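Local coordinates for aldo-keto reductase family 1 member C1 (Caenorhabditis elegans, PDB 1QWK), which probably reduces aldehyde and ketone substrates with NADPH, as an aldose reductase-like member of the aldo-keto reductase family, at residues N173-L178 and S197-A202; L112-A117 and V152-N157; I19-W24 and R44-A49; I78-W83 and E106-Y111. All coordinates share one frame; numbering follows the deposited sequence.

Contact 1 (N173-L178 and S197-A202); sequences NSQVEL and SVTSYA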
loop_
_atom_site.group_PDB
_atom_site.type_symbol
_atom_site.label_atom_id
_atom_site.label_comp_id
_atom_site.label_asym_id
_atom_site.label_seq_id
_atom_site.Cartn_x
_atom_site.Cartn_y
_atom_site.Cartn_z
ATOM N N ASN A 173 7.559 8.668 1.678
ATOM C CA ASN A 173 7.193 7.273 1.449
ATOM C C ASN A 173 6.937 6.962 -0.024
ATOM O O ASN A 173 6.536 7.834 -0.796
ATOM C CB ASN A 173 5.944 6.949 2.292
ATOM C CG ASN A 173 5.336 5.581 1.978
ATOM O OD1 ASN A 173 4.377 5.469 1.205
ATOM N ND2 ASN A 173 5.883 4.540 2.590
ATOM N N SER A 174 7.199 5.715 -0.405
ATOM C CA SER A 174 6.964 5.228 -1.759
ATOM C C SER A 174 6.210 3.911 -1.605
ATOM O O SER A 174 6.695 2.984 -0.956
ATOM C CB SER A 174 8.283 4.976 -2.494
ATOM O OG SER A 174 8.050 4.244 -3.694
ATOM N N GLN A 175 5.017 3.843 -2.185
ATOM C CA GLN A 175 4.201 2.642 -2.112
ATOM C C GLN A 175 4.200 1.972 -3.473
ATOM O O GLN A 175 3.756 2.556 -4.465
ATOM C CB GLN A 175 2.764 2.976 -1.697
ATOM C CG GLN A 175 1.901 1.738 -1.497
ATOM C CD GLN A 175 0.501 2.050 -0.997
ATOM O OE1 GLN A 175 0.320 2.758 0.002
ATOM N NE2 GLN A 175 -0.496 1.502 -1.675
ATOM N N VAL A 176 4.706 0.744 -3.524
ATOM C CA VAL A 176 4.777 0.011 -4.781
ATOM C C VAL A 176 4.453 -1.467 -4.610
ATOM O O VAL A 176 4.377 -1.980 -3.493
ATOM C CB VAL A 176 6.198 0.098 -5.392
ATOM C CG1 VAL A 176 6.560 1.545 -5.698
ATOM C CG2 VAL A 176 7.219 -0.514 -4.432
ATOM N N GLU A 177 4.248 -2.140 -5.736
ATOM C CA GLU A 177 3.986 -3.570 -5.733
ATOM C C GLU A 177 5.286 -4.211 -5.265
ATOM O O GLU A 177 6.348 -3.929 -5.813
ATOM C CB GLU A 177 3.670 -4.064 -7.147
ATOM C CG GLU A 177 3.413 -5.563 -7.212
ATOM C CD GLU A 177 3.288 -6.086 -8.634
ATOM O OE1 GLU A 177 3.041 -5.274 -9.552
ATOM O OE2 GLU A 177 3.422 -7.319 -8.823
ATOM N N LEU A 178 5.211 -5.058 -4.245
ATOM C CA LEU A 178 6.404 -5.718 -3.744
ATOM C C LEU A 178 6.033 -7.001 -3.019
ATOM O O LEU A 178 5.269 -6.992 -2.056
ATOM C CB LEU A 178 7.188 -4.792 -2.801
ATOM C CG LEU A 178 8.608 -5.229 -2.408
ATOM C CD1 LEU A 178 9.404 -4.014 -1.949
ATOM C CD2 LEU A 178 8.564 -6.298 -1.316
ATOM N N SER A 197 10.825 5.801 3.084
ATOM C CA SER A 197 10.244 4.558 3.562
ATOM C C SER A 197 9.546 3.881 2.385
ATOM O O SER A 197 9.108 4.550 1.445
ATOM C CB SER A 197 9.248 4.814 4.707
ATOM O OG SER A 197 8.102 5.518 4.261
ATOM N N VAL A 198 9.481 2.555 2.421
ATOM C CA VAL A 198 8.842 1.795 1.357
ATOM C C VAL A 198 7.668 0.988 1.896
ATOM O O VAL A 198 7.787 0.314 2.921
ATOM C CB VAL A 198 9.835 0.800 0.686
ATOM C CG1 VAL A 198 9.124 0.014 -0.424
ATOM C CG2 VAL A 198 11.030 1.554 0.129
ATOM N N THR A 199 6.535 1.081 1.210
ATOM C CA THR A 199 5.347 0.331 1.583
ATOM C C THR A 199 5.033 -0.607 0.435
ATOM O O THR A 199 4.959 -0.197 -0.728
ATOM C CB THR A 199 4.118 1.233 1.821
ATOM O OG1 THR A 199 4.319 2.019 3.001
ATOM C CG2 THR A 199 2.865 0.380 1.993
ATOM N N SER A 200 4.867 -1.876 0.767
ATOM C CA SER A 200 4.556 -2.903 -0.211
ATOM C C SER A 200 3.067 -3.169 -0.307
ATOM O O SER A 200 2.404 -3.330 0.719
ATOM C CB SER A 200 5.239 -4.214 0.194
ATOM O OG SER A 200 4.467 -5.342 -0.210
ATOM N N TYR A 201 2.533 -3.196 -1.524
ATOM C CA TYR A 201 1.135 -3.582 -1.683
ATOM C C TYR A 201 1.201 -4.897 -2.454
ATOM O O TYR A 201 2.248 -5.216 -3.027
ATOM C CB TYR A 201 0.277 -2.512 -2.390
ATOM C CG TYR A 201 0.535 -2.190 -3.846
ATOM C CD1 TYR A 201 0.207 -3.090 -4.867
ATOM C CD2 TYR A 201 0.995 -0.927 -4.211
ATOM C CE1 TYR A 201 0.321 -2.728 -6.217
ATOM C CE2 TYR A 201 1.112 -0.558 -5.549
ATOM C CZ TYR A 201 0.775 -1.454 -6.544
ATOM O OH TYR A 201 0.882 -1.069 -7.865
ATOM N N ALA A 202 0.114 -5.666 -2.440
ATOM C CA ALA A 202 0.070 -6.976 -3.095
ATOM C C ALA A 202 1.159 -7.861 -2.488
ATOM O O ALA A 202 1.788 -8.670 -3.174
ATOM C CB ALA A 202 0.282 -6.834 -4.603
HETATM O O HOH W 1 2.161 3.807 1.850
#
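Asn173 and Ser197 face each other where two parallel strands, 173-177 and 197-201, start side by side, their axes 4.7 Å apart and 23° from parallel. Five bridged pairs, Asn173-Ser197 through Glu177-Tyr201, set the register. The backbone bonds zigzag between the strands: Ser174 N to Ser197 O, Thr199 N to Ser174 O, Val176 N to Thr199 O and Tyr201 N to Val176 O, with a longer Leu178 N to Tyr201 O closing the row.

Side-chain polar bonds run from the start of the strands to Thr199, with one more at the far end. The amide of Asn173 spends both N-H groups across the strands: ND2 reaches Ser197 OG at 2.9 Å, in the amide plane, and Thr199 OG1 at 3.0 Å, 20° out of it. Water 1 donates to Asn173 OD1 (2.8 Å) and accepts from Thr199 OG1, so the amide is fixed from both its nitrogen and its oxygen. At the far end the hydroxyl Ser200 OG donates to Leu178 O at 2.6 Å.

Packing on the Asn173-Thr199 face centres on Tyr201, whose ring lies over the Val176-Glu177 peptide group. Its CG sits between backbone N and carbonyl carbon (chi1 67°), which folds the ring back over the neighbouring strand; Val176 C lies 3.4 Å above one face and Glu177 N 3.5 Å, both toward the rim. Glu177 CB meets Tyr201 CE1 at 3.7 Å. Beyond the segments, Tyr201 OH bonds Gln301 and also lies beside the side-chain amide of Asn154, and Ser174 OG bonds His187.

Polar groups held by several bonds on this face imply a barrel interior ordered by hydrogen bonding rather than filled with hydrocarbon alone.

Contact 2 (L112-A117 and V152-N157); sequences LAHMPA and VSNWNN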
loop_
_atom_site.group_PDB
_atom_site.type_symbol
_atom_site.label_atom_id
_atom_site.label_comp_id
_atom_site.label_asym_id
_atom_site.label_seq_id
_atom_site.Cartn_x
_atom_site.Cartn_y
_atom_site.Cartn_z
ATOM N N LEU A 112 -0.499 10.444 -0.639
ATOM C CA LEU A 112 0.324 10.022 -1.775
ATOM C C LEU A 112 -0.240 10.329 -3.147
ATOM O O LEU A 112 -1.453 10.400 -3.326
ATOM C CB LEU A 112 0.534 8.503 -1.718
ATOM C CG LEU A 112 0.946 7.838 -0.401
ATOM C CD1 LEU A 112 0.957 6.332 -0.585
ATOM C CD2 LEU A 112 2.306 8.352 0.032
ATOM N N ALA A 113 0.646 10.509 -4.121
ATOM C CA ALA A 113 0.203 10.686 -5.498
ATOM C C ALA A 113 0.014 9.204 -5.870
ATOM O O ALA A 113 0.971 8.433 -5.832
ATOM C CB ALA A 113 1.319 11.315 -6.342
ATOM N N HIS A 114 -1.208 8.800 -6.207
ATOM C CA HIS A 114 -1.506 7.397 -6.521
ATOM C C HIS A 114 -0.733 6.904 -7.736
ATOM O O HIS A 114 -0.428 5.719 -7.854
ATOM C CB HIS A 114 -3.005 7.239 -6.774
ATOM C CG HIS A 114 -3.554 5.888 -6.440
ATOM N ND1 HIS A 114 -2.835 4.722 -6.599
ATOM C CD2 HIS A 114 -4.782 5.515 -6.006
ATOM C CE1 HIS A 114 -3.597 3.690 -6.279
ATOM N NE2 HIS A 114 -4.783 4.145 -5.915
ATOM N N MET A 115 -0.429 7.833 -8.633
ATOM C CA MET A 115 0.318 7.553 -9.860
ATOM C C MET A 115 1.138 8.800 -10.170
ATOM O O MET A 115 0.974 9.837 -9.530
ATOM C CB MET A 115 -0.634 7.320 -11.041
ATOM C CG MET A 115 -1.609 6.156 -10.899
ATOM S SD MET A 115 -0.806 4.552 -11.162
ATOM C CE MET A 115 -1.897 3.485 -10.199
ATOM N N PRO A 116 2.049 8.706 -11.146
ATOM C CA PRO A 116 2.868 9.863 -11.523
ATOM C C PRO A 116 2.279 10.569 -12.749
ATOM O O PRO A 116 2.703 11.670 -13.107
ATOM C CB PRO A 116 4.218 9.231 -11.834
ATOM C CG PRO A 116 3.813 7.930 -12.463
ATOM C CD PRO A 116 2.696 7.445 -11.566
ATOM N N ALA A 117 1.286 9.933 -13.368
ATOM C CA ALA A 117 0.653 10.441 -14.588
ATOM C C ALA A 117 -0.719 11.095 -14.433
ATOM O O ALA A 117 -1.681 10.442 -14.031
ATOM C CB ALA A 117 0.560 9.309 -15.597
ATOM N N VAL A 152 4.667 9.137 -2.738
ATOM C CA VAL A 152 4.235 8.732 -4.061
ATOM C C VAL A 152 3.972 7.233 -4.168
ATOM O O VAL A 152 4.392 6.447 -3.314
ATOM C CB VAL A 152 5.311 9.113 -5.090
ATOM C CG1 VAL A 152 5.634 10.606 -4.973
ATOM C CG2 VAL A 152 6.573 8.286 -4.835
ATOM N N SER A 153 3.275 6.843 -5.230
ATOM C CA SER A 153 2.977 5.439 -5.472
ATOM C C SER A 153 3.113 5.163 -6.962
ATOM O O SER A 153 2.670 5.953 -7.791
ATOM C CB SER A 153 1.556 5.097 -5.012
ATOM O OG SER A 153 1.322 3.695 -5.104
ATOM N N ASN A 154 3.744 4.046 -7.298
ATOM C CA ASN A 154 3.924 3.662 -8.696
ATOM C C ASN A 154 4.815 4.618 -9.499
ATOM O O ASN A 154 4.651 4.757 -10.712
ATOM C CB ASN A 154 2.560 3.534 -9.377
ATOM C CG ASN A 154 1.651 2.546 -8.669
ATOM O OD1 ASN A 154 0.548 2.892 -8.231
ATOM N ND2 ASN A 154 2.114 1.307 -8.544
ATOM N N TRP A 155 5.737 5.285 -8.813
ATOM C CA TRP A 155 6.683 6.188 -9.458
ATOM C C TRP A 155 7.982 5.400 -9.610
ATOM O O TRP A 155 8.251 4.497 -8.810
ATOM C CB TRP A 155 6.969 7.400 -8.571
ATOM C CG TRP A 155 5.910 8.468 -8.550
ATOM C CD1 TRP A 155 4.553 8.294 -8.535
ATOM C CD2 TRP A 155 6.135 9.884 -8.457
ATOM N NE1 TRP A 155 3.923 9.517 -8.433
ATOM C CE2 TRP A 155 4.870 10.506 -8.389
ATOM C CE3 TRP A 155 7.286 10.686 -8.425
ATOM C CZ2 TRP A 155 4.720 11.897 -8.288
ATOM C CZ3 TRP A 155 7.139 12.072 -8.323
ATOM C CH2 TRP A 155 5.861 12.663 -8.258
ATOM N N ASN A 156 8.790 5.722 -10.619
ATOM C CA ASN A 156 10.064 5.022 -10.760
ATOM C C ASN A 156 11.156 5.858 -10.085
ATOM O O ASN A 156 10.901 6.985 -9.659
ATOM C CB ASN A 156 10.413 4.733 -12.235
ATOM C CG ASN A 156 10.580 5.984 -13.076
ATOM O OD1 ASN A 156 11.209 6.952 -12.664
ATOM N ND2 ASN A 156 10.026 5.955 -14.285
ATOM N N ASN A 157 12.358 5.304 -9.973
ATOM C CA ASN A 157 13.464 5.993 -9.315
ATOM C C ASN A 157 13.794 7.359 -9.904
ATOM O O ASN A 157 14.070 8.303 -9.163
ATOM C CB ASN A 157 14.726 5.132 -9.333
ATOM C CG ASN A 157 14.573 3.846 -8.543
ATOM O OD1 ASN A 157 13.581 3.644 -7.839
ATOM N ND2 ASN A 157 15.566 2.969 -8.651
#
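Ser153 N donates to Ala113 O at 2.9 Å, but the bond is weak, bent to 125° at the hydrogen. It accompanies the parallel bridge Ala113-Val152, after which the chains cease to pair as strands. A second weak bond spans the loops beyond: the indole Trp155 NE1 points to Met115 O at 3.2 Å, the carbonyl oxygen lying at the ring edge. Together they tie two strand ends and the loops that follow them.

Around this indole the packing is close. Pro116 CB stands over one face, 3.5 Å from the centroid of the five-membered ring of Trp155 and only 14° off its normal, a CH-pi contact. Val152 CG1, from the same segment as the indole, covers the opposite face, so the ring is clamped between a proline and a valine. Trp155 CG is anti to its own carbonyl carbon (chi1 -78°), which carries the indole back across the 112-117 chain. Ala113 CB adds to the wall, 4.0 Å from Trp155 CZ2. Farther out, Met115 SD lies 3.9 Å from Asn154 CB, and Pro116 CD rests 3.4 Å from Asn154 O, a buried carbonyl oxygen with no partner in the model.

His114, a predicted substrate-binding residue, leads with its CB away from 152-157 and meets the ring of Trp83 edge to face. Such placement, in the loop at the carboxyl end of a barrel strand, is typical of the aldo-keto reductase active site in a TIM barrel.

Contact 3 (I19-W24 and R44-A49); sequences IGLGTW and RLIDTA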
loop_
_atom_site.group_PDB
_atom_site.type_symbol
_atom_site.label_atom_id
_atom_site.label_comp_id
_atom_site.label_asym_id
_atom_site.label_seq_id
_atom_site.Cartn_x
_atom_site.Cartn_y
_atom_site.Cartn_z
ATOM N N ILE A 19 2.388 -2.408 9.651
ATOM C CA ILE A 19 1.351 -3.204 9.016
ATOM C C ILE A 19 0.052 -2.416 9.018
ATOM O O ILE A 19 -0.300 -1.768 10.004
ATOM C CB ILE A 19 1.155 -4.572 9.724
ATOM C CG1 ILE A 19 0.055 -5.373 9.016
ATOM C CG2 ILE A 19 0.829 -4.364 11.198
ATOM C CD1 ILE A 19 -0.036 -6.829 9.477
ATOM N N GLY A 20 -0.645 -2.444 7.893
ATOM C CA GLY A 20 -1.895 -1.724 7.812
ATOM C C GLY A 20 -2.902 -2.499 7.002
ATOM O O GLY A 20 -2.572 -3.501 6.363
ATOM N N LEU A 21 -4.143 -2.040 7.040
ATOM C CA LEU A 21 -5.203 -2.679 6.285
ATOM C C LEU A 21 -5.286 -2.023 4.915
ATOM O O LEU A 21 -5.477 -0.810 4.806
ATOM C CB LEU A 21 -6.542 -2.523 7.014
ATOM C CG LEU A 21 -7.764 -3.150 6.333
ATOM C CD1 LEU A 21 -7.641 -4.669 6.348
ATOM C CD2 LEU A 21 -9.030 -2.708 7.057
ATOM N N GLY A 22 -5.105 -2.825 3.871
ATOM C CA GLY A 22 -5.202 -2.314 2.517
ATOM C C GLY A 22 -6.661 -2.442 2.129
ATOM O O GLY A 22 -7.227 -3.534 2.216
ATOM N N THR A 23 -7.283 -1.346 1.705
ATOM C CA THR A 23 -8.700 -1.378 1.352
ATOM C C THR A 23 -9.043 -1.352 -0.141
ATOM O O THR A 23 -10.214 -1.243 -0.490
ATOM C CB THR A 23 -9.466 -0.207 2.026
ATOM O OG1 THR A 23 -9.009 1.043 1.492
ATOM C CG2 THR A 23 -9.243 -0.221 3.536
ATOM N N TRP A 24 -8.051 -1.477 -1.019
ATOM C CA TRP A 24 -8.336 -1.427 -2.453
ATOM C C TRP A 24 -9.291 -2.511 -2.966
ATOM O O TRP A 24 -9.828 -2.399 -4.070
ATOM C CB TRP A 24 -7.032 -1.459 -3.262
ATOM C CG TRP A 24 -6.261 -2.741 -3.193
ATOM C CD1 TRP A 24 -5.511 -3.198 -2.147
ATOM C CD2 TRP A 24 -6.145 -3.720 -4.231
ATOM N NE1 TRP A 24 -4.931 -4.403 -2.473
ATOM C CE2 TRP A 24 -5.304 -4.746 -3.747
ATOM C CE3 TRP A 24 -6.669 -3.828 -5.526
ATOM C CZ2 TRP A 24 -4.975 -5.869 -4.514
ATOM C CZ3 TRP A 24 -6.342 -4.946 -6.289
ATOM C CH2 TRP A 24 -5.502 -5.950 -5.778
ATOM N N ARG A 44 -3.148 -0.498 13.241
ATOM C CA ARG A 44 -3.224 0.920 13.553
ATOM C C ARG A 44 -3.033 1.799 12.323
ATOM O O ARG A 44 -2.881 3.012 12.435
ATOM C CB ARG A 44 -2.211 1.272 14.648
ATOM C CG ARG A 44 -2.586 0.688 16.009
ATOM C CD ARG A 44 -3.841 1.367 16.559
ATOM N NE ARG A 44 -4.269 0.812 17.846
ATOM C CZ ARG A 44 -5.046 -0.257 17.986
ATOM N NH1 ARG A 44 -5.496 -0.903 16.916
ATOM N NH2 ARG A 44 -5.381 -0.675 19.199
ATOM N N LEU A 45 -3.035 1.182 11.147
ATOM C CA LEU A 45 -2.916 1.939 9.900
ATOM C C LEU A 45 -3.981 1.454 8.921
ATOM O O LEU A 45 -4.195 0.250 8.762
ATOM C CB LEU A 45 -1.516 1.780 9.278
ATOM C CG LEU A 45 -1.257 2.584 7.990
ATOM C CD1 LEU A 45 0.225 2.923 7.851
ATOM C CD2 LEU A 45 -1.732 1.776 6.783
ATOM N N ILE A 46 -4.658 2.410 8.293
ATOM C CA ILE A 46 -5.687 2.132 7.297
ATOM C C ILE A 46 -5.259 2.846 6.018
ATOM O O ILE A 46 -5.010 4.053 6.027
ATOM C CB ILE A 46 -7.080 2.680 7.717
ATOM C CG1 ILE A 46 -7.503 2.076 9.065
ATOM C CG2 ILE A 46 -8.113 2.354 6.639
ATOM C CD1 ILE A 46 -7.475 0.559 9.110
ATOM N N ASP A 47 -5.170 2.096 4.925
ATOM C CA ASP A 47 -4.751 2.648 3.640
ATOM C C ASP A 47 -5.922 2.701 2.669
ATOM O O ASP A 47 -6.556 1.683 2.395
ATOM C CB ASP A 47 -3.643 1.780 3.035
ATOM C CG ASP A 47 -3.082 2.364 1.760
ATOM O OD1 ASP A 47 -2.113 3.156 1.839
ATOM O OD2 ASP A 47 -3.619 2.054 0.676
ATOM N N THR A 48 -6.204 3.890 2.152
ATOM C CA THR A 48 -7.299 4.065 1.216
ATOM C C THR A 48 -6.865 4.950 0.052
ATOM O O THR A 48 -5.681 5.273 -0.089
ATOM C CB THR A 48 -8.530 4.679 1.929
ATOM O OG1 THR A 48 -9.652 4.681 1.040
ATOM C CG2 THR A 48 -8.236 6.096 2.382
ATOM N N ALA A 49 -7.827 5.331 -0.782
ATOM C CA ALA A 49 -7.554 6.171 -1.942
ATOM C C ALA A 49 -8.862 6.764 -2.429
ATOM O O ALA A 49 -9.908 6.120 -2.346
ATOM C CB ALA A 49 -6.915 5.341 -3.052
HETATM O O HOH W 2 -0.609 -1.584 12.721
HETATM O O HOH W 3 -5.134 -0.094 -0.092
#
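Thr23 and Asp47 make the tight end of this contact. Asp47 O accepts twice from one residue: Thr23 OG1 approaches to 2.7 Å, while Thr23 N lies at 3.2 Å and nearly in line with the carbonyl. With OG1 between backbone N and carbonyl carbon (chi1 66°), the hydroxyl turns back onto the same oxygen as its own amide. Two further backbone bonds, each 2.9 Å, join Leu21 N to Leu45 O and Asp47 N to Leu21 O. Beside them, Leu21 CB packs on Ile46 CD1 at 3.8 Å, the two side chains running the same way toward helix 28-41 and helix 55-68. Strand, helix 28-41 and strand form a right-handed beta-alpha-beta crossover, the repeating step of the TIM barrel, here its first. Leu45 CD2 lies against Gly20, 3.7 Å from its CA, where the two strands come close.

The start of the pairing is looser. Ile19 O and Arg44 N do not bond directly; water 2 spans them, donating to Ile19 O and accepting from Arg44 N at 2.8 Å. At the other end, on the inner face of the barrel, water 3 donates to Asp47 OD2 at 2.7 Å and takes a weak bond from Thr23 N, while that carboxylate also forms a salt bridge with Lys81.

Contact 4 (I78-W83 and E106-Y111); sequences ITTKAW and EYVDLY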
loop_
_atom_site.group_PDB
_atom_site.type_symbol
_atom_site.label_atom_id
_atom_site.label_comp_id
_atom_site.label_asym_id
_atom_site.label_seq_id
_atom_site.Cartn_x
_atom_site.Cartn_y
_atom_site.Cartn_z
ATOM N N ILE A 78 -3.798 7.211 9.147
ATOM C CA ILE A 78 -4.641 7.142 7.955
ATOM C C ILE A 78 -3.891 7.622 6.713
ATOM O O ILE A 78 -3.362 8.732 6.690
ATOM C CB ILE A 78 -5.911 8.015 8.117
ATOM C CG1 ILE A 78 -6.670 7.610 9.391
ATOM C CG2 ILE A 78 -6.791 7.898 6.875
ATOM C CD1 ILE A 78 -7.064 6.149 9.453
ATOM N N THR A 79 -3.857 6.774 5.690
ATOM C CA THR A 79 -3.194 7.088 4.427
ATOM C C THR A 79 -4.218 7.152 3.304
ATOM O O THR A 79 -5.075 6.286 3.212
ATOM C CB THR A 79 -2.195 5.975 4.003
ATOM O OG1 THR A 79 -1.158 5.856 4.974
ATOM C CG2 THR A 79 -1.586 6.287 2.627
ATOM N N THR A 80 -4.155 8.183 2.469
ATOM C CA THR A 80 -5.038 8.219 1.323
ATOM C C THR A 80 -4.220 8.697 0.135
ATOM O O THR A 80 -3.081 9.154 0.297
ATOM C CB THR A 80 -6.308 9.086 1.527
ATOM O OG1 THR A 80 -7.247 8.765 0.491
ATOM C CG2 THR A 80 -5.991 10.568 1.461
ATOM N N LYS A 81 -4.788 8.578 -1.059
ATOM C CA LYS A 81 -4.062 8.933 -2.270
ATOM C C LYS A 81 -4.868 9.735 -3.276
ATOM O O LYS A 81 -6.070 9.508 -3.452
ATOM C CB LYS A 81 -3.569 7.650 -2.946
ATOM C CG LYS A 81 -3.054 6.583 -1.993
ATOM C CD LYS A 81 -2.538 5.372 -2.763
ATOM C CE LYS A 81 -2.388 4.159 -1.856
ATOM N NZ LYS A 81 -3.730 3.657 -1.410
ATOM N N ALA A 82 -4.195 10.662 -3.948
ATOM C CA ALA A 82 -4.843 11.491 -4.964
ATOM C C ALA A 82 -4.846 10.732 -6.286
ATOM O O ALA A 82 -3.832 10.155 -6.671
ATOM C CB ALA A 82 -4.079 12.811 -5.119
ATOM N N TRP A 83 -5.986 10.723 -6.971
ATOM C CA TRP A 83 -6.103 10.027 -8.250
ATOM C C TRP A 83 -5.555 10.903 -9.387
ATOM O O TRP A 83 -5.211 12.067 -9.174
ATOM C CB TRP A 83 -7.563 9.640 -8.516
ATOM C CG TRP A 83 -7.730 8.686 -9.655
ATOM C CD1 TRP A 83 -8.622 8.790 -10.682
ATOM C CD2 TRP A 83 -6.964 7.497 -9.907
ATOM N NE1 TRP A 83 -8.455 7.745 -11.562
ATOM C CE2 TRP A 83 -7.447 6.936 -11.112
ATOM C CE3 TRP A 83 -5.916 6.853 -9.233
ATOM C CZ2 TRP A 83 -6.916 5.759 -11.662
ATOM C CZ3 TRP A 83 -5.387 5.682 -9.778
ATOM C CH2 TRP A 83 -5.889 5.149 -10.982
ATOM N N GLU A 106 -9.513 16.025 10.137
ATOM C CA GLU A 106 -8.974 17.367 9.963
ATOM C C GLU A 106 -7.670 17.300 9.173
ATOM O O GLU A 106 -7.209 18.302 8.614
ATOM C CB GLU A 106 -8.737 18.019 11.327
ATOM C CG GLU A 106 -10.011 18.206 12.144
ATOM C CD GLU A 106 -11.061 19.027 11.411
ATOM O OE1 GLU A 106 -10.753 20.172 11.016
ATOM O OE2 GLU A 106 -12.197 18.531 11.231
ATOM N N TYR A 107 -7.088 16.107 9.120
ATOM C CA TYR A 107 -5.836 15.883 8.400
ATOM C C TYR A 107 -5.606 14.388 8.221
ATOM O O TYR A 107 -6.223 13.573 8.908
ATOM C CB TYR A 107 -4.668 16.474 9.197
ATOM C CG TYR A 107 -4.420 15.786 10.524
ATOM C CD1 TYR A 107 -3.663 14.611 10.596
ATOM C CD2 TYR A 107 -4.970 16.290 11.706
ATOM C CE1 TYR A 107 -3.462 13.957 11.814
ATOM C CE2 TYR A 107 -4.776 15.642 12.928
ATOM C CZ TYR A 107 -4.023 14.479 12.974
ATOM O OH TYR A 107 -3.832 13.829 14.175
ATOM N N VAL A 108 -4.736 14.025 7.285
ATOM C CA VAL A 108 -4.396 12.621 7.089
ATOM C C VAL A 108 -2.932 12.493 7.485
ATOM O O VAL A 108 -2.178 13.464 7.432
ATOM C CB VAL A 108 -4.580 12.145 5.617
ATOM C CG1 VAL A 108 -6.066 12.085 5.273
ATOM C CG2 VAL A 108 -3.838 13.060 4.659
ATOM N N ASP A 109 -2.533 11.301 7.898
ATOM C CA ASP A 109 -1.162 11.088 8.317
ATOM C C ASP A 109 -0.208 11.009 7.132
ATOM O O ASP A 109 0.932 11.466 7.217
ATOM C CB ASP A 109 -1.107 9.834 9.186
ATOM C CG ASP A 109 -1.954 9.980 10.449
ATOM O OD1 ASP A 109 -1.441 10.513 11.459
ATOM O OD2 ASP A 109 -3.145 9.598 10.416
ATOM N N LEU A 110 -0.688 10.464 6.020
ATOM C CA LEU A 110 0.132 10.342 4.817
ATOM C C LEU A 110 -0.735 10.537 3.578
ATOM O O LEU A 110 -1.813 9.951 3.470
ATOM C CB LEU A 110 0.807 8.960 4.781
ATOM C CG LEU A 110 1.655 8.607 3.544
ATOM C CD1 LEU A 110 2.810 9.582 3.397
ATOM C CD2 LEU A 110 2.181 7.175 3.676
ATOM N N TYR A 111 -0.270 11.374 2.652
ATOM C CA TYR A 111 -0.997 11.641 1.414
ATOM C C TYR A 111 -0.071 11.341 0.246
ATOM O O TYR A 111 1.011 11.922 0.148
ATOM C CB TYR A 111 -1.447 13.101 1.360
ATOM C CG TYR A 111 -2.432 13.398 0.257
ATOM C CD1 TYR A 111 -3.561 12.594 0.067
ATOM C CD2 TYR A 111 -2.277 14.516 -0.558
ATOM C CE1 TYR A 111 -4.510 12.902 -0.902
ATOM C CE2 TYR A 111 -3.222 14.832 -1.528
ATOM C CZ TYR A 111 -4.334 14.027 -1.694
ATOM O OH TYR A 111 -5.283 14.365 -2.630
#
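Strands 77-82 and 110-113 are successive parallel staves of the TIM barrel, joined through helix 92-103 in a beta-alpha-beta unit, and the first of them carries Lys81, predicted to lower the pKa of the active-site tyrosine. Thr79-Leu110 and Thr80-Tyr111 are the bridged pairs.

The pairing begins at Asp109. Its OD2 takes the N-H of Ile78 at 2.8 Å in an almost straight bond (172° at the hydrogen), met on the anti side and 34° out of the carboxylate plane. The same oxygen forms a salt bridge with Arg73, so the carboxylate is tied to a strand and to a charged partner. Ile78 O receives two donors, Asp109 N at 3.0 Å, in the carbonyl plane, and Leu110 N at 3.3 Å. Thr80 N then bonds Leu110 O at 3.1 Å.

On the barrel-facing side Thr79 and Leu110 run alongside each other, Thr79 OG1 3.7 Å from Leu110 CB. Lys81 has its CB directed away from 106-111; its NZ, besides the Asp47 carboxylate, bonds Thr48 O and makes a weak bond with Tyr52 OH. Toward the helices, Tyr111 extends with CG anti to the backbone N (chi1 -169°), and its ring passes along Thr80 and Ala82. Thr80 CG2 reaches the ring edge at Tyr111 CD1, 3.5 Å away, while Ala82 CB lies 3.2 Å from Tyr111 OH.

How the contacts relate
All four contacts belong to one parallel barrel sheet. Contacts 4 and 2 share strand 110-113, where Leu112 O lies 2.8 Å from Ala82 N; contacts 3 and 4 meet where Asp47 OD2 and Lys81 NZ lie 2.6 Å apart. Contact 1 neighbours contact 2 through Ser153 OG, 2.8 Å from Gln175 O. Across the barrel, contacts 2 and 3 have centres about 17 Å apart, yet His114 CD2 comes within 3.6 Å of Ala49 CB. The predicted proton donor Tyr52 gathers them: by nearest atoms, the side chain of Lys81 is about 3 Å from that of Tyr52, those of His114 and Thr23 about 4 Å, and that of Gln175 about 5 Å.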